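Local coordinates for SusD superfamily protein (Bacteroides vulgatus ATCC 8482, PDB 3JQ0) that probably binds nutrients, most likely glycans, at the bacterial outer membrane, as expected of a SusD family protein, at residues A[401-404]-A[405-409]; A[287-290]-A[291-294]. All coordinates share one frame; numbering follows the deposited sequence.

Interaction 1: residues A[401-404]-A[405-409]; sequences EHKA and EIAYP
His402 and Glu405 lie side by side at the start of a short helical turn, and their ends are joined by a hydrogen bond. Glu405 has two conformers; in the one described, His402 ND1 donates to Glu405 OE2 at 2.7 Å, almost straight (174°). The oxygen sits in the plane of the imidazole, at the ring edge. ND1 meets it on the syn side, but tilted out of the carboxylate plane, which stands nearly perpendicular to the ring. His402 CG lies beside the backbone N, anti to the carbonyl carbon (chi1 -64°); Glu405 CG does the same (chi1 -62°), and its extended chain runs back to the ring. In this conformer a water also donates to Glu405 OE2, at 3.1 Å. The turn of the backbone brings the two side chains together. His402 is the N-cap of helix 403-406, and its carbonyl O accepts from Glu405 N at 2.9 Å and from Ile406 N at 3.0 Å. One residue on, Ala407 N donates to Lys403 O at 3.1 Å, and Ala407 CB touches Lys403 CB at 3.8 Å. The ring of His402 also stacks on Tyr398 of the preceding helix 396-401. With an alanine here the ring is gone, which would probably leave Glu405 OE2 without its ND1 donor and Tyr398 without its stacking partner. Ile406 and Ala407 both pack on Phe399 of helix 396-401, and Ile406 reaches Tyr394 of helix 383-394. The side chain of Tyr408 packs on Ala430 and Ala433 of helix 430-441.

Interaction 2: residues A[287-290]-A[291-294]; sequences TPDA and QLNG
Pro288 and Gln291 are joined through the backbone, where Gln291 N donates to Pro288 O at 3.0 Å. Leu292 N repeats the pattern one residue later, reaching Asp289 O at 3.3 Å. Within the first segment Ala290 N bonds Thr287 O at 3.1 Å. These three successive i to i+3 bonds define a short 3-10 helix. It lies in the long connection between helix 269-275 and strand 299-300. At Leu292 the backbone turns extended, and the chain leaves the helix. The extended side chain of Gln291 runs past the Pro288 carbonyl: CG lies beside the backbone N (chi1 -61°), and Gln291 CG is 3.3 Å from Pro288 O. Gln291 OE1 and Pro288 O are two acceptors 3.4 Å apart, and Arg353 serves both. Its NE donates to OE1, and its NH2 makes a weak bond to Pro288 O. Asp289 and Leu292 point the same way and run alongside each other, with Asp289 OD1 4.2 Å from Leu292 CD1. The buried carboxylate of Asp289 is satisfied by Tyr340 OH at OD1 and by a salt bridge from Lys321 to OD2. Thr287 OG1 bonds Phe284 O and receives a weak bond from Asp289 N. Ala290 packs on Val273 of helix 269-275, and Ala290 O accepts from Gln269 NE2.

In the fold
Interactions 1 and 2 are separate local turns of one chain. Their centres are 36 Å apart and their nearest atoms about 25 Å, so neither touches the other. Both lie well out from the middle of the molecule, with centres 27 Å and 25 Å from that of the chain. Residues 287-294 come first in the sequence, and residues 401-409 follow more than a hundred residues later. Both fall within the SusD family region. They differ in setting: interaction 1 rests among helices, while interaction 2 is tied to loops, to helix 269-275 and, through Asp289, to strand 320-326. No ligand site is established at either turn.

Interaction 1: residues A[401-404]-A[405-409]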
loop_
_atom_site.group_PDB
_atom_site.type_symbol
_atom_site.label_atom_id
_atom_site.label_comp_id
_atom_site.label_asym_id
_atom_site.label_seq_id
_atom_site.Cartn_x
_atom_site.Cartn_y
_atom_site.Cartn_z
ATOM N N GLU A 401 -29.641 3.172 -7.586
ATOM C CA GLU A 401 -30.342 3.992 -8.533
ATOM C C GLU A 401 -29.586 4.086 -9.859
ATOM O O GLU A 401 -30.153 4.528 -10.860
ATOM C CB GLU A 401 -30.502 5.429 -7.994
ATOM C CG GLU A 401 -31.388 5.722 -6.809
ATOM C CD GLU A 401 -31.106 7.166 -6.078
ATOM O OE1 GLU A 401 -29.965 7.876 -6.128
ATOM O OE2 GLU A 401 -32.072 7.568 -5.352
ATOM N N HIS A 402 -28.290 3.756 -9.865
ATOM C CA HIS A 402 -27.445 4.011 -11.042
ATOM C C HIS A 402 -26.640 2.790 -11.484
ATOM O O HIS A 402 -25.576 2.938 -12.105
ATOM C CB HIS A 402 -26.496 5.203 -10.802
ATOM C CG HIS A 402 -27.232 6.483 -10.598
ATOM N ND1 HIS A 402 -27.678 7.288 -11.624
ATOM C CD2 HIS A 402 -27.663 7.051 -9.454
ATOM C CE1 HIS A 402 -28.318 8.323 -11.109
ATOM N NE2 HIS A 402 -28.313 8.213 -9.803
ATOM N N LYS A 403 -27.153 1.591 -11.226
ATOM C CA LYS A 403 -26.446 0.380 -11.603
ATOM C C LYS A 403 -26.124 0.327 -13.096
ATOM O O LYS A 403 -25.053 -0.176 -13.462
ATOM C CB LYS A 403 -27.182 -0.903 -11.207
ATOM C CG LYS A 403 -27.286 -1.142 -9.762
ATOM C CD LYS A 403 -28.175 -2.372 -9.426
ATOM C CE LYS A 403 -28.126 -2.701 -7.939
ATOM N NZ LYS A 403 -29.206 -3.689 -7.629
ATOM N N ALA A 404 -27.028 0.811 -13.935
ATOM C CA ALA A 404 -26.816 0.747 -15.359
ATOM C C ALA A 404 -25.645 1.623 -15.827
ATOM O O ALA A 404 -25.184 1.473 -16.962
ATOM C CB ALA A 404 -28.109 1.108 -16.113
ATOM N N GLU A 405 -25.235 2.570 -14.993
ATOM C CA GLU A 405 -24.141 3.504 -15.280
ATOM C C GLU A 405 -22.816 3.103 -14.614
ATOM O O GLU A 405 -21.760 3.245 -15.211
ATOM C CB GLU A 405 -24.483 4.928 -14.817
ATOM C CG GLU A 405 -25.687 5.590 -15.468
ATOM C CD GLU A 405 -26.189 6.740 -14.623
ATOM O OE1 GLU A 405 -25.415 7.657 -14.290
ATOM O OE2 GLU A 405 -27.340 6.655 -14.188
ATOM N N ILE A 406 -22.873 2.662 -13.347
ATOM C CA ILE A 406 -21.662 2.545 -12.554
ATOM C C ILE A 406 -21.464 1.199 -11.879
ATOM O O ILE A 406 -20.354 0.942 -11.381
ATOM C CB ILE A 406 -21.446 3.753 -11.590
ATOM C CG1 ILE A 406 -22.635 4.079 -10.729
ATOM C CG2 ILE A 406 -20.965 4.978 -12.396
ATOM C CD1 ILE A 406 -23.045 3.060 -9.778
ATOM N N ALA A 407 -22.455 0.294 -11.853
ATOM C CA ALA A 407 -22.193 -1.052 -11.367
ATOM C C ALA A 407 -21.395 -1.798 -12.424
ATOM O O ALA A 407 -21.511 -1.538 -13.614
ATOM C CB ALA A 407 -23.480 -1.827 -11.058
ATOM N N TYR A 408 -20.550 -2.727 -11.988
ATOM C CA TYR A 408 -19.863 -3.614 -12.927
ATOM C C TYR A 408 -20.905 -4.509 -13.586
ATOM O O TYR A 408 -21.728 -5.069 -12.871
ATOM C CB TYR A 408 -18.833 -4.456 -12.157
ATOM C CG TYR A 408 -18.060 -5.426 -13.026
ATOM C CD1 TYR A 408 -16.997 -4.984 -13.802
ATOM C CD2 TYR A 408 -18.403 -6.766 -13.091
ATOM C CE1 TYR A 408 -16.312 -5.858 -14.634
ATOM C CE2 TYR A 408 -17.726 -7.640 -13.923
ATOM C CZ TYR A 408 -16.690 -7.183 -14.709
ATOM O OH TYR A 408 -16.007 -8.010 -15.538
ATOM N N PRO A 409 -20.846 -4.705 -14.920
ATOM C CA PRO A 409 -19.801 -4.334 -15.868
ATOM C C PRO A 409 -20.210 -3.152 -16.783
ATOM O O PRO A 409 -19.887 -3.125 -17.974
ATOM C CB PRO A 409 -19.648 -5.594 -16.709
ATOM C CG PRO A 409 -21.087 -6.027 -16.897
ATOM C CD PRO A 409 -21.742 -5.718 -15.545
HETATM O O HOH W 1 -29.477 4.475 -14.226
#

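Interaction 2: residues A[287-290]-A[291-294]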
loop_
_atom_site.group_PDB
_atom_site.type_symbol
_atom_site.label_atom_id
_atom_site.label_comp_id
_atom_site.label_asym_id
_atom_site.label_seq_id
_atom_site.Cartn_x
_atom_site.Cartn_y
_atom_site.Cartn_z
ATOM N N THR A 287 -11.092 27.920 7.497
ATOM C CA THR A 287 -11.570 26.565 7.237
ATOM C C THR A 287 -10.577 25.542 7.754
ATOM O O THR A 287 -9.425 25.858 7.987
ATOM C CB THR A 287 -11.765 26.329 5.700
ATOM O OG1 THR A 287 -10.503 26.018 5.101
ATOM C CG2 THR A 287 -12.475 27.469 5.005
ATOM N N PRO A 288 -10.996 24.280 7.900
ATOM C CA PRO A 288 -10.039 23.272 8.340
ATOM C C PRO A 288 -8.873 23.106 7.411
ATOM O O PRO A 288 -7.799 22.709 7.878
ATOM C CB PRO A 288 -10.894 22.003 8.375
ATOM C CG PRO A 288 -12.279 22.514 8.666
ATOM C CD PRO A 288 -12.365 23.767 7.871
ATOM N N ASP A 289 -9.037 23.398 6.118
ATOM C CA ASP A 289 -7.953 23.200 5.176
ATOM C C ASP A 289 -6.779 24.158 5.392
ATOM O O ASP A 289 -5.669 23.856 4.993
ATOM C CB ASP A 289 -8.476 23.305 3.751
ATOM C CG ASP A 289 -9.368 22.152 3.378
ATOM O OD1 ASP A 289 -8.981 20.987 3.636
ATOM O OD2 ASP A 289 -10.447 22.385 2.815
ATOM N N ALA A 290 -7.021 25.252 6.093
ATOM C CA ALA A 290 -5.947 26.157 6.479
ATOM C C ALA A 290 -4.988 25.558 7.494
ATOM O O ALA A 290 -3.937 26.115 7.724
ATOM C CB ALA A 290 -6.509 27.471 7.040
ATOM N N GLN A 291 -5.355 24.420 8.099
ATOM C CA GLN A 291 -4.494 23.746 9.090
ATOM C C GLN A 291 -3.411 22.905 8.434
ATOM O O GLN A 291 -2.486 22.464 9.115
ATOM C CB GLN A 291 -5.328 22.825 9.980
ATOM C CG GLN A 291 -6.383 23.574 10.756
ATOM C CD GLN A 291 -7.464 22.670 11.330
ATOM O OE1 GLN A 291 -7.572 21.500 10.998
ATOM N NE2 GLN A 291 -8.271 23.235 12.215
ATOM N N LEU A 292 -3.524 22.616 7.140
ATOM C CA LEU A 292 -2.574 21.688 6.497
ATOM C C LEU A 292 -1.223 22.359 6.360
ATOM O O LEU A 292 -1.157 23.468 5.876
ATOM C CB LEU A 292 -3.088 21.258 5.122
ATOM C CG LEU A 292 -4.428 20.549 5.093
ATOM C CD1 LEU A 292 -4.855 20.308 3.603
ATOM C CD2 LEU A 292 -4.471 19.237 5.893
ATOM N N ASN A 293 -0.145 21.644 6.680
ATOM C CA ASN A 293 1.199 22.169 6.492
ATOM C C ASN A 293 2.199 21.075 6.305
ATOM O O ASN A 293 2.423 20.280 7.187
ATOM C CB ASN A 293 1.657 23.006 7.672
ATOM C CG ASN A 293 2.917 23.774 7.373
ATOM O OD1 ASN A 293 3.056 24.349 6.269
ATOM N ND2 ASN A 293 3.825 23.802 8.330
ATOM N N GLY A 294 2.807 21.012 5.168
ATOM C CA GLY A 294 3.787 20.024 4.836
ATOM C C GLY A 294 4.604 20.475 3.662
ATOM O O GLY A 294 4.665 21.658 3.323
#